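Local coordinates for protein purine nucleosidase, (IunH-1) (Sulfolobus solfataricus, PDB 3T8J) that belongs to the nucleoside hydrolase family and binds a sodium ion in the crystal, at residues L16-N24 and K303-F311. Sequence-based numbering, arbitrary orientation. Where two conformers were deposited one is given.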
loop_
_atom_site.group_PDB
_atom_site.type_symbol
_atom_site.label_atom_id
_atom_site.label_comp_id
_atom_site.label_asym_id
_atom_site.label_seq_id
_atom_site.Cartn_x
_atom_site.Cartn_y
_atom_site.Cartn_z
ATOM N N LEU A 16 4.710 -21.826 -31.010
ATOM C CA LEU A 16 4.624 -21.185 -32.324
ATOM C C LEU A 16 5.657 -20.061 -32.515
ATOM O O LEU A 16 6.178 -19.885 -33.607
ATOM C CB LEU A 16 3.212 -20.670 -32.594
ATOM C CG LEU A 16 2.867 -20.524 -34.073
ATOM C CD1 LEU A 16 2.602 -21.900 -34.705
ATOM C CD2 LEU A 16 1.657 -19.618 -34.275
ATOM N N SER A 17 5.956 -19.340 -31.444
ATOM C CA SER A 17 6.979 -18.271 -31.500
ATOM C C SER A 17 8.392 -18.856 -31.771
ATOM O O SER A 17 9.161 -18.306 -32.595
ATOM C CB SER A 17 6.971 -17.477 -30.191
ATOM O OG SER A 17 5.769 -16.728 -30.060
ATOM N N LEU A 18 8.745 -19.931 -31.070
ATOM C CA LEU A 18 9.999 -20.642 -31.319
ATOM C C LEU A 18 10.064 -21.016 -32.801
ATOM O O LEU A 18 11.082 -20.799 -33.486
ATOM C CB LEU A 18 10.081 -21.891 -30.435
ATOM C CG LEU A 18 11.245 -22.835 -30.724
ATOM C CD1 LEU A 18 12.605 -22.209 -30.450
ATOM C CD2 LEU A 18 11.073 -24.119 -29.908
ATOM N N TYR A 19 8.977 -21.602 -33.306
ATOM C CA TYR A 19 8.941 -22.039 -34.704
ATOM C C TYR A 19 9.044 -20.862 -35.690
ATOM O O TYR A 19 9.682 -20.995 -36.733
ATOM C CB TYR A 19 7.720 -22.903 -34.982
ATOM C CG TYR A 19 7.723 -24.276 -34.342
ATOM C CD1 TYR A 19 8.836 -24.793 -33.673
ATOM C CD2 TYR A 19 6.616 -25.090 -34.442
ATOM C CE1 TYR A 19 8.826 -26.078 -33.119
ATOM C CE2 TYR A 19 6.601 -26.375 -33.887
ATOM C CZ TYR A 19 7.704 -26.866 -33.239
ATOM O OH TYR A 19 7.668 -28.142 -32.700
ATOM N N LEU A 20 8.433 -19.718 -35.376
ATOM C CA LEU A 20 8.516 -18.541 -36.242
ATOM C C LEU A 20 9.982 -18.127 -36.386
ATOM O O LEU A 20 10.436 -17.823 -37.490
ATOM C CB LEU A 20 7.655 -17.391 -35.691
ATOM C CG LEU A 20 7.240 -16.225 -36.599
ATOM C CD1 LEU A 20 6.514 -16.694 -37.855
ATOM C CD2 LEU A 20 6.375 -15.209 -35.833
ATOM N N LEU A 21 10.719 -18.125 -35.270
ATOM C CA LEU A 21 12.141 -17.752 -35.335
ATOM C C LEU A 21 12.902 -18.773 -36.196
ATOM O O LEU A 21 13.661 -18.407 -37.103
ATOM C CB LEU A 21 12.788 -17.652 -33.937
ATOM C CG LEU A 21 12.324 -16.544 -32.994
ATOM C CD1 LEU A 21 12.959 -16.761 -31.605
ATOM C CD2 LEU A 21 12.675 -15.156 -33.547
ATOM N N LEU A 22 12.721 -20.061 -35.920
ATOM C CA LEU A 22 13.466 -21.123 -36.628
ATOM C C LEU A 22 13.132 -21.252 -38.113
ATOM O O LEU A 22 14.048 -21.426 -38.963
ATOM C CB LEU A 22 13.264 -22.472 -35.936
ATOM C CG LEU A 22 13.806 -22.606 -34.519
ATOM C CD1 LEU A 22 13.503 -24.011 -33.976
ATOM C CD2 LEU A 22 15.291 -22.340 -34.430
ATOM N N LYS A 23 11.847 -21.173 -38.445
ATOM C CA LYS A 23 11.370 -21.228 -39.820
ATOM C C LYS A 23 12.067 -20.169 -40.641
ATOM O O LYS A 23 12.423 -20.414 -41.799
ATOM C CB LYS A 23 9.866 -20.943 -39.861
ATOM C CG LYS A 23 9.308 -20.677 -41.264
ATOM C CD LYS A 23 9.204 -21.950 -42.006
ATOM C CE LYS A 23 8.722 -21.779 -43.473
ATOM N NZ LYS A 23 9.365 -20.665 -44.234
ATOM N N ASN A 24 12.246 -19.004 -40.019
ATOM C CA ASN A 24 12.807 -17.818 -40.670
ATOM C C ASN A 24 14.336 -17.605 -40.531
ATOM O O ASN A 24 14.841 -16.512 -40.779
ATOM C CB ASN A 24 12.025 -16.586 -40.240
ATOM C CG ASN A 24 10.617 -16.557 -40.851
ATOM O OD1 ASN A 24 10.456 -16.319 -42.061
ATOM N ND2 ASN A 24 9.600 -16.850 -40.035
ATOM N N LYS A 303 2.846 -13.993 -42.295
ATOM C CA LYS A 303 3.924 -14.726 -41.616
ATOM C C LYS A 303 3.403 -16.038 -41.045
ATOM O O LYS A 303 4.092 -17.054 -41.072
ATOM C CB LYS A 303 4.559 -13.914 -40.468
ATOM C CG LYS A 303 5.461 -12.762 -40.840
ATOM C CD LYS A 303 6.734 -13.202 -41.575
ATOM C CE LYS A 303 7.727 -12.036 -41.737
ATOM N NZ LYS A 303 7.023 -10.714 -42.004
ATOM N N ILE A 304 2.177 -16.022 -40.519
ATOM C CA ILE A 304 1.587 -17.243 -39.963
ATOM C C ILE A 304 1.312 -18.297 -41.061
ATOM O O ILE A 304 1.695 -19.464 -40.929
ATOM C CB ILE A 304 0.283 -16.922 -39.177
ATOM C CG1 ILE A 304 0.584 -16.053 -37.938
ATOM C CG2 ILE A 304 -0.469 -18.199 -38.804
ATOM C CD1 ILE A 304 1.476 -16.698 -36.910
ATOM N N TYR A 305 0.663 -17.902 -42.147
ATOM C CA TYR A 305 0.413 -18.856 -43.239
ATOM C C TYR A 305 1.709 -19.456 -43.812
ATOM O O TYR A 305 1.766 -20.645 -44.149
ATOM C CB TYR A 305 -0.418 -18.214 -44.356
ATOM C CG TYR A 305 -1.827 -17.822 -43.956
ATOM C CD1 TYR A 305 -2.678 -18.727 -43.328
ATOM C CD2 TYR A 305 -2.323 -16.556 -44.249
ATOM C CE1 TYR A 305 -3.983 -18.366 -42.969
ATOM C CE2 TYR A 305 -3.620 -16.194 -43.906
ATOM C CZ TYR A 305 -4.443 -17.107 -43.270
ATOM O OH TYR A 305 -5.732 -16.752 -42.935
ATOM N N ASP A 306 2.733 -18.622 -43.930
ATOM C CA ASP A 306 4.047 -19.059 -44.375
ATOM C C ASP A 306 4.632 -20.141 -43.453
ATOM O O ASP A 306 5.154 -21.163 -43.923
ATOM C CB ASP A 306 4.978 -17.843 -44.447
ATOM C CG ASP A 306 6.403 -18.208 -44.811
ATOM O OD1 ASP A 306 6.663 -18.546 -45.995
ATOM O OD2 ASP A 306 7.271 -18.147 -43.909
ATOM N N LEU A 307 4.525 -19.917 -42.142
ATOM C CA LEU A 307 4.967 -20.899 -41.164
ATOM C C LEU A 307 4.212 -22.229 -41.306
ATOM O O LEU A 307 4.809 -23.298 -41.237
ATOM C CB LEU A 307 4.785 -20.338 -39.739
ATOM C CG LEU A 307 5.128 -21.261 -38.583
ATOM C CD1 LEU A 307 6.607 -21.646 -38.595
ATOM C CD2 LEU A 307 4.789 -20.624 -37.235
ATOM N N LEU A 308 2.901 -22.162 -41.522
ATOM C CA LEU A 308 2.077 -23.382 -41.521
ATOM C C LEU A 308 2.280 -24.231 -42.784
ATOM O O LEU A 308 1.922 -25.413 -42.820
ATOM C CB LEU A 308 0.603 -23.039 -41.316
ATOM C CG LEU A 308 0.266 -22.316 -40.015
ATOM C CD1 LEU A 308 -1.266 -22.191 -39.868
ATOM C CD2 LEU A 308 0.864 -23.030 -38.801
ATOM N N ASN A 309 2.871 -23.625 -43.801
ATOM C CA ASN A 309 3.269 -24.331 -45.009
ATOM C C ASN A 309 4.681 -24.950 -44.965
ATOM O O ASN A 309 5.121 -25.527 -45.946
ATOM C CB ASN A 309 3.148 -23.382 -46.204
ATOM C CG ASN A 309 1.723 -23.283 -46.723
ATOM O OD1 ASN A 309 1.144 -22.198 -46.769
ATOM N ND2 ASN A 309 1.144 -24.421 -47.095
ATOM N N TRP A 310 5.374 -24.829 -43.832
ATOM C CA TRP A 310 6.746 -25.350 -43.669
ATOM C C TRP A 310 6.856 -26.853 -43.977
ATOM O O TRP A 310 7.698 -27.296 -44.774
ATOM C CB TRP A 310 7.191 -25.041 -42.226
ATOM C CG TRP A 310 8.645 -25.267 -41.881
ATOM C CD1 TRP A 310 9.661 -25.639 -42.728
ATOM C CD2 TRP A 310 9.248 -25.092 -40.591
ATOM N NE1 TRP A 310 10.844 -25.731 -42.036
ATOM C CE2 TRP A 310 10.622 -25.392 -40.724
ATOM C CE3 TRP A 310 8.757 -24.720 -39.332
ATOM C CZ2 TRP A 310 11.519 -25.318 -39.642
ATOM C CZ3 TRP A 310 9.648 -24.656 -38.260
ATOM C CH2 TRP A 310 11.013 -24.947 -38.424
ATOM N N PHE A 311 5.980 -27.628 -43.348
ATOM C CA PHE A 311 5.910 -29.066 -43.561
ATOM C C PHE A 311 4.586 -29.567 -43.000
ATOM O O PHE A 311 3.953 -28.826 -42.236
ATOM C CB PHE A 311 7.093 -29.778 -42.890
ATOM C CG PHE A 311 7.155 -29.600 -41.403
ATOM C CD1 PHE A 311 6.635 -30.560 -40.553
ATOM C CD2 PHE A 311 7.742 -28.468 -40.845
ATOM C CE1 PHE A 311 6.677 -30.395 -39.173
ATOM C CE2 PHE A 311 7.802 -28.296 -39.477
ATOM C CZ PHE A 311 7.263 -29.247 -38.629
ATOM O OXT PHE A 311 4.133 -30.684 -43.293
HETATM O O HOH W 1 6.968 -17.331 -41.246
#
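L307 presses its forked end into helix 12-23 as a knob in the hole formed by L16, Y19, L20 and K23, where that helix meets the C-terminal helix 297-308 with their segment axes 81° apart. With CG anti to the backbone N, both methyls are sent toward helix 12-23 and divide the work: CD2 reaches L16 CD1 at 3.6 Å, while CD1 lies 3.6 Å from K23 CB and also touches Y19 CB. Leucine suits a hole of this kind because its branches can fill both sides of it. L16 uses its other methyl, CD2, against I304 CD1 (3.9 Å), the two side chains crossing at nearly a right angle.

The indole of W310 closes the end of the contact, its flat ring offering a broad face to an aliphatic chain. K23 sets its CD over one face, toward the rim, 3.5 Å from the centroid of the five-membered ring in a CH-pi contact; F311 CE2 rests on the opposite face, likewise offset. L22 CB meets W310 CH2 obliquely.

Bends at chi2 (75°) and chi4 (45°) lift K23 NZ farther above the same face and turn it to D306, forming a salt bridge with OD2 at 3.3 Å from above the carboxylate plane. A water between N24, D306 and K303 donates to the same OD2 (2.8 Å) and to K303 O. Asparagine suits the helix end because its ND2 donates both to this water and to L20 O (2.9 Å).

A long lysine thus serves both chemistries, apolar along its stem and charged at its tip. Within the alpha/beta fold, with L16 about 11 Å from the sodium ion, helix 297-308 and the W310 that follows it are held to helix 12-23 by the leucine knob, the CH-pi contact and a longish, partly exposed ion pair, probably modest in strength.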